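Local coordinates for putative uncharacterized protein (Ustilago maydis, PDB 4GNX) that is one subunit of the replication protein A complex, which binds single-stranded DNA, and is built around an OB-fold domain, at residues 43-48 against 89-94. Numbering follows the deposited sequence.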
loop_
_atom_site.group_PDB
_atom_site.type_symbol
_atom_site.label_atom_id
_atom_site.label_comp_id
_atom_site.label_asym_id
_atom_site.label_seq_id
_atom_site.Cartn_x
_atom_site.Cartn_y
_atom_site.Cartn_z
ATOM N N ALA B 43 18.804 1.559 -9.648
ATOM C CA ALA B 43 19.797 2.492 -10.171
ATOM C C ALA B 43 20.238 2.034 -11.544
ATOM O O ALA B 43 19.899 0.916 -11.968
ATOM C CB ALA B 43 20.994 2.559 -9.248
ATOM N N VAL B 44 21.005 2.898 -12.218
ATOM C CA VAL B 44 21.533 2.612 -13.542
ATOM C C VAL B 44 23.039 2.374 -13.490
ATOM O O VAL B 44 23.795 3.163 -12.895
ATOM C CB VAL B 44 21.216 3.739 -14.526
ATOM C CG1 VAL B 44 21.700 3.392 -15.933
ATOM C CG2 VAL B 44 19.725 3.971 -14.552
ATOM N N VAL B 45 23.459 1.265 -14.097
ATOM C CA VAL B 45 24.842 0.902 -14.172
ATOM C C VAL B 45 25.480 1.845 -15.166
ATOM O O VAL B 45 24.987 2.015 -16.285
ATOM C CB VAL B 45 24.981 -0.529 -14.695
ATOM C CG1 VAL B 45 26.431 -1.002 -14.589
ATOM C CG2 VAL B 45 24.042 -1.453 -13.953
ATOM N N ARG B 46 26.585 2.444 -14.765
ATOM C CA ARG B 46 27.288 3.380 -15.613
ATOM C C ARG B 46 28.690 2.920 -15.986
ATOM O O ARG B 46 29.212 3.312 -17.032
ATOM C CB ARG B 46 27.369 4.733 -14.934
ATOM C CG ARG B 46 26.049 5.453 -14.905
ATOM C CD ARG B 46 25.499 5.783 -16.284
ATOM N NE ARG B 46 24.263 6.547 -16.148
ATOM C CZ ARG B 46 23.339 6.677 -17.090
ATOM N NH1 ARG B 46 23.492 6.092 -18.281
ATOM N NH2 ARG B 46 22.256 7.403 -16.832
ATOM N N ASN B 47 29.302 2.122 -15.108
ATOM C CA ASN B 47 30.582 1.459 -15.385
ATOM C C ASN B 47 30.703 0.061 -14.720
ATOM O O ASN B 47 30.074 -0.204 -13.681
ATOM C CB ASN B 47 31.751 2.366 -15.004
ATOM C CG ASN B 47 33.097 1.699 -15.207
ATOM O OD1 ASN B 47 33.805 1.407 -14.237
ATOM N ND2 ASN B 47 33.448 1.431 -16.465
ATOM N N ILE B 48 31.478 -0.826 -15.345
ATOM C CA ILE B 48 31.668 -2.171 -14.835
ATOM C C ILE B 48 33.143 -2.531 -14.874
ATOM O O ILE B 48 33.743 -2.638 -15.935
ATOM C CB ILE B 48 30.874 -3.234 -15.632
ATOM C CG1 ILE B 48 29.389 -2.890 -15.709
ATOM C CG2 ILE B 48 31.046 -4.602 -14.995
ATOM C CD1 ILE B 48 28.599 -3.756 -16.669
ATOM N N VAL B 89 21.638 0.487 -17.845
ATOM C CA VAL B 89 20.554 -0.475 -17.580
ATOM C C VAL B 89 20.072 -0.323 -16.127
ATOM O O VAL B 89 20.882 -0.241 -15.202
ATOM C CB VAL B 89 21.052 -1.938 -17.835
ATOM C CG1 VAL B 89 20.264 -2.947 -17.024
ATOM C CG2 VAL B 89 21.023 -2.298 -19.316
ATOM N N TYR B 90 18.762 -0.281 -15.915
ATOM C CA TYR B 90 18.269 -0.258 -14.545
ATOM C C TYR B 90 18.415 -1.600 -13.834
ATOM O O TYR B 90 18.274 -2.667 -14.442
ATOM C CB TYR B 90 16.844 0.245 -14.475
ATOM C CG TYR B 90 16.756 1.753 -14.371
ATOM C CD1 TYR B 90 16.506 2.526 -15.490
ATOM C CD2 TYR B 90 16.917 2.409 -13.138
ATOM C CE1 TYR B 90 16.412 3.897 -15.393
ATOM C CE2 TYR B 90 16.821 3.787 -13.032
ATOM C CZ TYR B 90 16.585 4.525 -14.164
ATOM O OH TYR B 90 16.507 5.897 -14.105
ATOM N N VAL B 91 18.732 -1.539 -12.545
ATOM C CA VAL B 91 18.883 -2.739 -11.740
ATOM C C VAL B 91 18.369 -2.542 -10.321
ATOM O O VAL B 91 18.413 -1.418 -9.771
ATOM C CB VAL B 91 20.341 -3.157 -11.611
ATOM C CG1 VAL B 91 20.953 -3.424 -12.973
ATOM C CG2 VAL B 91 21.105 -2.082 -10.864
ATOM N N ARG B 92 17.892 -3.648 -9.743
ATOM C CA ARG B 92 17.490 -3.708 -8.338
ATOM C C ARG B 92 18.734 -4.181 -7.581
ATOM O O ARG B 92 19.345 -5.193 -7.934
ATOM C CB ARG B 92 16.272 -4.661 -8.182
ATOM C CG ARG B 92 15.497 -4.747 -6.850
ATOM C CD ARG B 92 15.808 -3.645 -5.871
ATOM N NE ARG B 92 14.715 -3.036 -5.076
ATOM C CZ ARG B 92 13.538 -2.627 -5.537
ATOM N NH1 ARG B 92 13.220 -2.856 -6.794
ATOM N NH2 ARG B 92 12.675 -2.001 -4.732
ATOM N N VAL B 93 19.131 -3.430 -6.567
ATOM C CA VAL B 93 20.312 -3.791 -5.794
ATOM C C VAL B 93 19.912 -4.176 -4.385
ATOM O O VAL B 93 19.175 -3.450 -3.733
ATOM C CB VAL B 93 21.322 -2.623 -5.736
ATOM C CG1 VAL B 93 22.490 -2.943 -4.799
ATOM C CG2 VAL B 93 21.827 -2.299 -7.141
ATOM N N LEU B 94 20.381 -5.323 -3.924
ATOM C CA LEU B 94 20.238 -5.700 -2.527
ATOM C C LEU B 94 21.641 -5.809 -1.921
ATOM O O LEU B 94 22.524 -6.426 -2.528
ATOM C CB LEU B 94 19.493 -7.026 -2.434
ATOM C CG LEU B 94 18.892 -7.317 -1.067
ATOM C CD1 LEU B 94 17.553 -8.020 -1.180
ATOM C CD2 LEU B 94 19.856 -8.161 -0.273
#
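Val-89 meets the strand 43-48 through its backbone: its carbonyl oxygen accepts the amide of Val-45, O to N 3.2 Å, and also takes a CA-H...O contact from Val-44. Next comes Tyr-90, paired with Val-44 at a non-hydrogen-bonded antiparallel position where the two CA atoms are 4.5 Å apart. The tyrosine ring lies under the CG2 methyl of Val-44, a face-on CH-pi placement, although the model sets the methyl too close for the exact spacing to mean much. The other methyl of Val-44, CG1, is anti to the backbone N (chi1 -177°); it rests against the backbone of Val-89, nearest its N, and lies over the guanidinium face of Arg-46 on its own strand. The hydroxyl of Tyr-90 is hydrogen-bonded to Glu-62 of a neighbouring subunit, which joins this face of the sheet to that subunit. These are strands 38-50 and 90-100 of the OB-fold, coiling round its closed beta-barrel; the short segments run at 113° to each other. Past Val-45, 46-48 bends off at a classic beta bulge, where Arg-46 and Asn-47 both face Ser-58, while 92-94 continue along the earlier part of strand 38-50. Val-91 and Ala-43 form the hydrogen-bonded pair, with Val-91 N to Ala-43 O at 2.8 Å and Ala-43 N to Val-91 O at 3.0 Å. On the sheet face that carries Ala-43 and Val-91, the CG1 methyl of Val-91 meets CG2 of Val-45 at 3.8 Å, the two side chains crossing at about a right angle. Arg-92 turns away and salt-bridges Glu-119, while Leu-94 reaches a thymine base of the bound DNA.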